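Local coordinates for protein tRNA (cytosine(38)-C(5))-methyltransferase (Schizosaccharomyces pombe, PDB 6FDF) that methylates carbon 5 of cytosine 38 in the anticodon loop of tRNA(Asp), and less efficiently of tRNA(Glu), using S-adenosyl-L-methionine as methyl donor, at residues Y205-I208 / E209-W212; A135-E138 / C139-L143; T265-Q268 / F269-R273. All coordinates share one frame; numbering follows the deposited sequence. Where two conformers were deposited one is given.

Interaction 1 (Y205-I208 / E209-W212); sequences YLEI and ERDW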
loop_
_atom_site.group_PDB
_atom_site.type_symbol
_atom_site.label_atom_id
_atom_site.label_comp_id
_atom_site.label_asym_id
_atom_site.label_seq_id
_atom_site.Cartn_x
_atom_site.Cartn_y
_atom_site.Cartn_z
ATOM N N TYR A 205 13.735 -10.286 7.102
ATOM C CA TYR A 205 12.405 -10.562 6.591
ATOM C C TYR A 205 12.298 -11.911 5.897
ATOM O O TYR A 205 11.182 -12.340 5.581
ATOM C CB TYR A 205 11.979 -9.447 5.621
ATOM C CG TYR A 205 11.885 -8.093 6.289
ATOM C CD1 TYR A 205 13.035 -7.368 6.594
ATOM C CD2 TYR A 205 10.655 -7.544 6.629
ATOM C CE1 TYR A 205 12.959 -6.140 7.220
ATOM C CE2 TYR A 205 10.570 -6.309 7.248
ATOM C CZ TYR A 205 11.726 -5.614 7.542
ATOM O OH TYR A 205 11.646 -4.386 8.156
ATOM N N LEU A 206 13.419 -12.584 5.644
ATOM C CA LEU A 206 13.392 -13.799 4.843
ATOM C C LEU A 206 12.788 -14.964 5.615
ATOM O O LEU A 206 12.947 -15.089 6.835
ATOM C CB LEU A 206 14.806 -14.168 4.381
ATOM C CG LEU A 206 15.524 -13.183 3.458
ATOM C CD1 LEU A 206 16.929 -13.666 3.120
ATOM C CD2 LEU A 206 14.703 -12.944 2.185
ATOM N N GLU A 207 12.112 -15.838 4.876
ATOM C CA GLU A 207 11.808 -17.160 5.391
ATOM C C GLU A 207 13.082 -17.991 5.370
ATOM O O GLU A 207 14.018 -17.716 4.614
ATOM C CB GLU A 207 10.712 -17.830 4.563
ATOM C CG GLU A 207 9.356 -17.142 4.669
ATOM C CD GLU A 207 8.261 -17.902 3.950
ATOM O OE1 GLU A 207 7.549 -18.699 4.598
ATOM O OE2 GLU A 207 8.120 -17.714 2.723
ATOM N N ILE A 208 13.109 -19.045 6.165
ATOM C CA ILE A 208 14.313 -19.858 6.178
ATOM C C ILE A 208 14.028 -21.318 5.923
ATOM O O ILE A 208 12.957 -21.850 6.237
ATOM C CB ILE A 208 15.093 -19.749 7.509
ATOM C CG1 ILE A 208 14.358 -20.530 8.600
ATOM C CG2 ILE A 208 15.291 -18.309 7.894
ATOM C CD1 ILE A 208 13.294 -19.739 9.286
ATOM N N GLU A 209 15.019 -21.948 5.301
ATOM C CA GLU A 209 15.038 -23.372 5.020
ATOM C C GLU A 209 13.702 -23.853 4.477
ATOM O O GLU A 209 13.117 -24.818 4.965
ATOM C CB GLU A 209 15.461 -24.131 6.271
ATOM C CG GLU A 209 16.881 -23.783 6.720
ATOM C CD GLU A 209 17.330 -24.568 7.936
ATOM O OE1 GLU A 209 16.525 -25.361 8.467
ATOM O OE2 GLU A 209 18.495 -24.395 8.354
ATOM N N ARG A 210 13.211 -23.143 3.467
ATOM C CA ARG A 210 12.110 -23.621 2.649
ATOM C C ARG A 210 12.660 -24.317 1.409
ATOM O O ARG A 210 13.842 -24.203 1.075
ATOM C CB ARG A 210 11.190 -22.469 2.233
ATOM C CG ARG A 210 10.434 -21.799 3.360
ATOM C CD ARG A 210 9.329 -20.920 2.786
ATOM N NE ARG A 210 8.426 -21.671 1.918
ATOM C CZ ARG A 210 7.497 -21.115 1.143
ATOM N NH1 ARG A 210 6.723 -21.879 0.384
ATOM N NH2 ARG A 210 7.339 -19.797 1.125
ATOM N N ASP A 211 11.789 -25.052 0.725
ATOM C CA ASP A 211 12.118 -25.582 -0.593
ATOM C C ASP A 211 11.918 -24.464 -1.610
ATOM O O ASP A 211 10.784 -24.047 -1.868
ATOM C CB ASP A 211 11.254 -26.796 -0.921
ATOM C CG ASP A 211 11.641 -27.449 -2.234
ATOM O OD1 ASP A 211 12.764 -27.191 -2.721
ATOM O OD2 ASP A 211 10.825 -28.221 -2.778
ATOM N N TRP A 212 13.015 -23.973 -2.183
ATOM C CA TRP A 212 12.983 -22.788 -3.030
ATOM C C TRP A 212 12.694 -23.092 -4.495
ATOM O O TRP A 212 12.703 -22.163 -5.310
ATOM C CB TRP A 212 14.313 -22.032 -2.925
ATOM C CG TRP A 212 14.685 -21.659 -1.523
ATOM C CD1 TRP A 212 15.798 -22.051 -0.842
ATOM C CD2 TRP A 212 13.938 -20.827 -0.625
ATOM N NE1 TRP A 212 15.796 -21.514 0.421
ATOM C CE2 TRP A 212 14.666 -20.757 0.579
ATOM C CE3 TRP A 212 12.729 -20.129 -0.725
ATOM C CZ2 TRP A 212 14.225 -20.021 1.676
ATOM C CZ3 TRP A 212 12.292 -19.400 0.364
ATOM C CH2 TRP A 212 13.039 -19.352 1.550
#

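Interaction 2 (A135-E138 / C139-L143); sequences AAEE and CRKVL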
loop_
_atom_site.group_PDB
_atom_site.type_symbol
_atom_site.label_atom_id
_atom_site.label_comp_id
_atom_site.label_asym_id
_atom_site.label_seq_id
_atom_site.Cartn_x
_atom_site.Cartn_y
_atom_site.Cartn_z
ATOM N N ALA A 135 -6.601 15.476 -10.422
ATOM C CA ALA A 135 -7.398 14.893 -9.346
ATOM C C ALA A 135 -6.967 15.429 -7.985
ATOM O O ALA A 135 -7.813 15.692 -7.121
ATOM C CB ALA A 135 -7.290 13.369 -9.382
ATOM N N ALA A 136 -5.655 15.592 -7.766
ATOM C CA ALA A 136 -5.202 16.170 -6.504
ATOM C C ALA A 136 -5.635 17.626 -6.385
ATOM O O ALA A 136 -5.984 18.090 -5.293
ATOM C CB ALA A 136 -3.683 16.061 -6.372
ATOM N N GLU A 137 -5.620 18.361 -7.496
ATOM C CA GLU A 137 -6.061 19.749 -7.456
ATOM C C GLU A 137 -7.532 19.827 -7.067
ATOM O O GLU A 137 -7.923 20.659 -6.238
ATOM C CB GLU A 137 -5.811 20.411 -8.810
ATOM C CG GLU A 137 -6.203 21.869 -8.898
ATOM C CD GLU A 137 -6.082 22.403 -10.315
ATOM O OE1 GLU A 137 -5.092 22.059 -10.993
ATOM O OE2 GLU A 137 -6.975 23.160 -10.753
ATOM N N GLU A 138 -8.352 18.937 -7.628
ATOM C CA GLU A 138 -9.771 18.901 -7.280
ATOM C C GLU A 138 -9.971 18.477 -5.832
ATOM O O GLU A 138 -10.854 18.998 -5.141
ATOM C CB GLU A 138 -10.517 17.959 -8.224
ATOM C CG GLU A 138 -10.534 18.442 -9.668
ATOM C CD GLU A 138 -11.224 19.782 -9.816
ATOM O OE1 GLU A 138 -12.370 19.913 -9.333
ATOM O OE2 GLU A 138 -10.618 20.707 -10.403
ATOM N N CYS A 139 -9.151 17.541 -5.356
ATOM C CA CYS A 139 -9.250 17.084 -3.973
ATOM C C CYS A 139 -8.920 18.206 -2.989
ATOM O O CYS A 139 -9.664 18.438 -2.030
ATOM C CB CYS A 139 -8.327 15.886 -3.764
ATOM S SG CYS A 139 -8.226 15.326 -2.049
ATOM N N ARG A 140 -7.795 18.903 -3.193
ATOM C CA ARG A 140 -7.455 20.010 -2.297
ATOM C C ARG A 140 -8.558 21.061 -2.278
ATOM O O ARG A 140 -8.879 21.621 -1.221
ATOM C CB ARG A 140 -6.133 20.663 -2.717
ATOM C CG ARG A 140 -4.948 19.723 -2.769
ATOM C CD ARG A 140 -3.648 20.479 -3.005
ATOM N NE ARG A 140 -2.540 19.555 -3.212
ATOM C CZ ARG A 140 -2.126 19.135 -4.404
ATOM N NH1 ARG A 140 -1.124 18.272 -4.488
ATOM N NH2 ARG A 140 -2.695 19.594 -5.511
ATOM N N LYS A 141 -9.160 21.326 -3.437
ATOM C CA LYS A 141 -10.173 22.367 -3.546
ATOM C C LYS A 141 -11.425 22.024 -2.739
ATOM O O LYS A 141 -11.921 22.852 -1.964
ATOM C CB LYS A 141 -10.511 22.585 -5.022
ATOM C CG LYS A 141 -11.252 23.858 -5.336
ATOM C CD LYS A 141 -10.896 24.360 -6.736
ATOM C CE LYS A 141 -10.922 23.242 -7.770
ATOM N NZ LYS A 141 -10.585 23.746 -9.141
ATOM N N VAL A 142 -11.950 20.808 -2.898
ATOM C CA VAL A 142 -13.186 20.469 -2.196
ATOM C C VAL A 142 -12.930 20.311 -0.700
ATOM O O VAL A 142 -13.780 20.663 0.126
ATOM C CB VAL A 142 -13.843 19.214 -2.806
ATOM C CG1 VAL A 142 -12.990 17.975 -2.587
ATOM C CG2 VAL A 142 -15.246 19.022 -2.233
ATOM N N LEU A 143 -11.760 19.785 -0.322
ATOM C CA LEU A 143 -11.442 19.650 1.097
ATOM C C LEU A 143 -11.303 21.017 1.757
ATOM O O LEU A 143 -11.844 21.248 2.845
ATOM C CB LEU A 143 -10.170 18.818 1.283
ATOM C CG LEU A 143 -10.263 17.336 0.914
ATOM C CD1 LEU A 143 -8.969 16.605 1.271
ATOM C CD2 LEU A 143 -11.454 16.676 1.593
#

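Interaction 3 (T265-Q268 / F269-R273); sequences THEQ and FERNR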
loop_
_atom_site.group_PDB
_atom_site.type_symbol
_atom_site.label_atom_id
_atom_site.label_comp_id
_atom_site.label_asym_id
_atom_site.label_seq_id
_atom_site.Cartn_x
_atom_site.Cartn_y
_atom_site.Cartn_z
ATOM N N THR A 265 28.870 -10.002 -7.731
ATOM C CA THR A 265 27.672 -10.517 -8.391
ATOM C C THR A 265 27.747 -10.321 -9.901
ATOM O O THR A 265 27.450 -11.249 -10.665
ATOM C CB THR A 265 26.432 -9.834 -7.818
ATOM O OG1 THR A 265 26.310 -10.159 -6.429
ATOM C CG2 THR A 265 25.158 -10.277 -8.557
ATOM N N HIS A 266 28.163 -9.132 -10.348
ATOM C CA HIS A 266 28.226 -8.866 -11.783
ATOM C C HIS A 266 29.231 -9.778 -12.472
ATOM O O HIS A 266 28.964 -10.296 -13.562
ATOM C CB HIS A 266 28.581 -7.404 -12.049
ATOM C CG HIS A 266 28.734 -7.088 -13.505
ATOM N ND1 HIS A 266 29.953 -6.810 -14.084
ATOM C CD2 HIS A 266 27.821 -7.027 -14.504
ATOM C CE1 HIS A 266 29.786 -6.583 -15.374
ATOM N NE2 HIS A 266 28.501 -6.708 -15.656
ATOM N N GLU A 267 30.405 -9.969 -11.860
ATOM C CA GLU A 267 31.403 -10.851 -12.446
ATOM C C GLU A 267 30.878 -12.274 -12.562
ATOM O O GLU A 267 31.046 -12.924 -13.602
ATOM C CB GLU A 267 32.680 -10.811 -11.605
ATOM C CG GLU A 267 33.876 -11.517 -12.197
ATOM C CD GLU A 267 35.094 -11.411 -11.296
ATOM O OE1 GLU A 267 35.085 -12.048 -10.221
ATOM O OE2 GLU A 267 36.053 -10.695 -11.658
ATOM N N GLN A 268 30.233 -12.779 -11.508
ATOM C CA GLN A 268 29.703 -14.135 -11.570
ATOM C C GLN A 268 28.546 -14.233 -12.558
ATOM O O GLN A 268 28.350 -15.286 -13.176
ATOM C CB GLN A 268 29.255 -14.592 -10.178
ATOM C CG GLN A 268 28.646 -15.987 -10.146
ATOM C CD GLN A 268 29.574 -17.056 -10.707
ATOM O OE1 GLN A 268 29.132 -17.978 -11.391
ATOM N NE2 GLN A 268 30.862 -16.952 -10.396
ATOM N N PHE A 269 27.790 -13.149 -12.732
ATOM C CA PHE A 269 26.651 -13.187 -13.645
ATOM C C PHE A 269 27.094 -13.544 -15.059
ATOM O O PHE A 269 26.443 -14.347 -15.738
ATOM C CB PHE A 269 25.915 -11.849 -13.627
ATOM C CG PHE A 269 24.546 -11.901 -14.259
ATOM C CD1 PHE A 269 24.397 -11.788 -15.635
ATOM C CD2 PHE A 269 23.416 -12.071 -13.480
ATOM C CE1 PHE A 269 23.142 -11.841 -16.226
ATOM C CE2 PHE A 269 22.151 -12.125 -14.062
ATOM C CZ PHE A 269 22.020 -12.008 -15.439
ATOM N N GLU A 270 28.210 -12.964 -15.519
ATOM C CA GLU A 270 28.716 -13.300 -16.846
ATOM C C GLU A 270 29.310 -14.700 -16.879
ATOM O O GLU A 270 29.258 -15.372 -17.917
ATOM C CB GLU A 270 29.758 -12.270 -17.289
ATOM C CG GLU A 270 29.233 -10.842 -17.376
ATOM C CD GLU A 270 27.987 -10.715 -18.241
ATOM O OE1 GLU A 270 27.870 -11.452 -19.245
ATOM O OE2 GLU A 270 27.123 -9.878 -17.911
ATOM N N ARG A 271 29.876 -15.155 -15.759
ATOM C CA ARG A 271 30.494 -16.476 -15.714
ATOM C C ARG A 271 29.443 -17.574 -15.814
ATOM O O ARG A 271 29.531 -18.454 -16.678
ATOM C CB ARG A 271 31.320 -16.617 -14.434
ATOM C CG ARG A 271 32.588 -15.765 -14.435
ATOM C CD ARG A 271 33.376 -15.876 -13.135
ATOM N NE ARG A 271 34.668 -15.195 -13.236
ATOM C CZ ARG A 271 35.434 -14.872 -12.197
ATOM N NH1 ARG A 271 35.042 -15.156 -10.961
ATOM N NH2 ARG A 271 36.595 -14.260 -12.394
ATOM N N ASN A 272 28.448 -17.540 -14.921
ATOM C CA ASN A 272 27.353 -18.509 -14.923
ATOM C C ASN A 272 26.257 -17.914 -14.037
ATOM O O ASN A 272 26.311 -18.058 -12.812
ATOM C CB ASN A 272 27.809 -19.871 -14.420
ATOM C CG ASN A 272 26.656 -20.852 -14.238
ATOM O OD1 ASN A 272 25.535 -20.615 -14.690
ATOM N ND2 ASN A 272 26.935 -21.965 -13.571
ATOM N N ARG A 273 25.281 -17.251 -14.664
ATOM C CA ARG A 273 24.245 -16.562 -13.905
ATOM C C ARG A 273 23.359 -17.522 -13.123
ATOM O O ARG A 273 22.718 -17.103 -12.154
ATOM C CB ARG A 273 23.394 -15.693 -14.838
ATOM C CG ARG A 273 22.684 -16.467 -15.944
ATOM C CD ARG A 273 22.269 -15.551 -17.082
ATOM N NE ARG A 273 23.427 -15.089 -17.843
ATOM C CZ ARG A 273 23.388 -14.128 -18.762
ATOM N NH1 ARG A 273 22.246 -13.514 -19.046
ATOM N NH2 ARG A 273 24.498 -13.777 -19.399
#

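Interaction 1 (Y205-I208 / E209-W212)
E207 and R210 form a local salt bridge across a bend of irregular chain on the protein surface, in the long connection between strand 168-175 and helix 219-225. OE2 of E207 accepts a hydrogen bond from NH2 of R210 at 2.7 Å. The nitrogen comes to the syn side of the oxygen, 29° out of the carboxylate plane, while the oxygen lies at the edge of the guanidinium, close to its plane. With the two flat groups turned 59° apart, this is a bond through one oxygen and one nitrogen. CD of R210 lies 3.4 Å from OE1 of E207, and the bend at chi3 (56°) turns the guanidinium from there so that NH2 meets OE2. Arginine is long enough to fold back in this way. The same E207 OE2 also accepts a bond from T282, and R210 NH1 makes a weak one to Y215. Farther on, W212 turns its ring edge to the chain, CH2 lying 3.6 Å from the backbone O of E207, and the indole forms a cation-pi contact with R279. The arrangement is that of an irregular surface loop, bonded through E207 N to E285 of helix 283-289, whose bend is bridged by an i to i+3 salt bridge.

Interaction 2 (A135-E138 / C139-L143)
R140 N donates to A136 O (2.9 Å, 175°) and C139 N to A135 O (2.9 Å), i to i+4 backbone bonds of helix 134-145. K141 adds a weaker layer, a salt-bridge network with two acids one turn back: its NZ gives a weak hydrogen bond to OE2 of E138 at 3.3 Å and a long bridge, 4.0 Å, to OE2 of E137. Bends at chi2 and chi3 fold the flexible lysine back between both carboxylates. R140 stretches back over A136, whose CB sits over one face of the guanidinium, 3.8 Å from NH2; a methyl is small enough to let the flat group pass. The polar end of R140 is held by E152 of strand 148-155, in a salt bridge to NE, and by the carbonyl of E131 at NH1. An alanine in place of R140 is likely to leave E152 without this ionic partner and the A136 methyl without its cover. C139 packs on F105 and L109 of helix 103-111 and I124 of strand 121-127, and the A135 side chain is about 5 Å from that of C85, the predicted catalytic cysteine. The helix is thus amphipathic, and the weak, long ion pairs of K141 probably add modest stability.

Interaction 3 (T265-Q268 / F269-R273)
E267 lays its carboxylate over one face of the R271 guanidinium, the planes 24° apart and CD of E267 3.3 Å above the guanidinium plane. OE1 of E267 is 3.2 Å from NH1 of R271, yet no N-H points at it, so this i to i+4 salt bridge works through charge alone. Both chains run extended, side by side, which suits long residues one turn apart on an exposed helix surface. The F269 ring has CB of R273 over its centre, 3.7 Å above the plane, and CE1 of F269 lies 3.3 Å above one face of the R273 guanidinium, toward its rim. Along the backbone, F269 N bonds T265 O at 2.8 Å and N272 N bonds Q268 O at 2.9 Å, while the bonds of E270 and R271 between them are weak. E270 OE2 accepts a hydrogen bond from H227. As the buried aromatic of helix 265-272, F269 meets the H227 ring and packs on I231, where T265 also rests. One side of the helix thus lies against strand 231-232 and, through T265 OG1 to Q258, is bonded to strand 256-258 of the small sheet; R273 NH1, bonding the carbonyl of L222, ties its end to helix 219-225.

How the interactions relate
From the N terminus, interaction 2 comes first, then interaction 1, then interaction 3. Each joins adjoining segments, so none encloses a long loop, and the three follow in series without nesting or crossing. Residues 135-143 form one turn-to-turn contact of a helix packed against the large seven-stranded sheet of the SAM-binding fold. Past strands 148-155 and 168-175 the chain enters the long connection holding 205-212, which touches helix 283-289, and then reaches helix 265-272 beside the small three-stranded sheet. Interactions 1 and 3 lie on the same side of the chain's centre, their centres about 23 Å apart; interaction 2 lies on the opposite side, its centre about 45 and 50 Å from theirs.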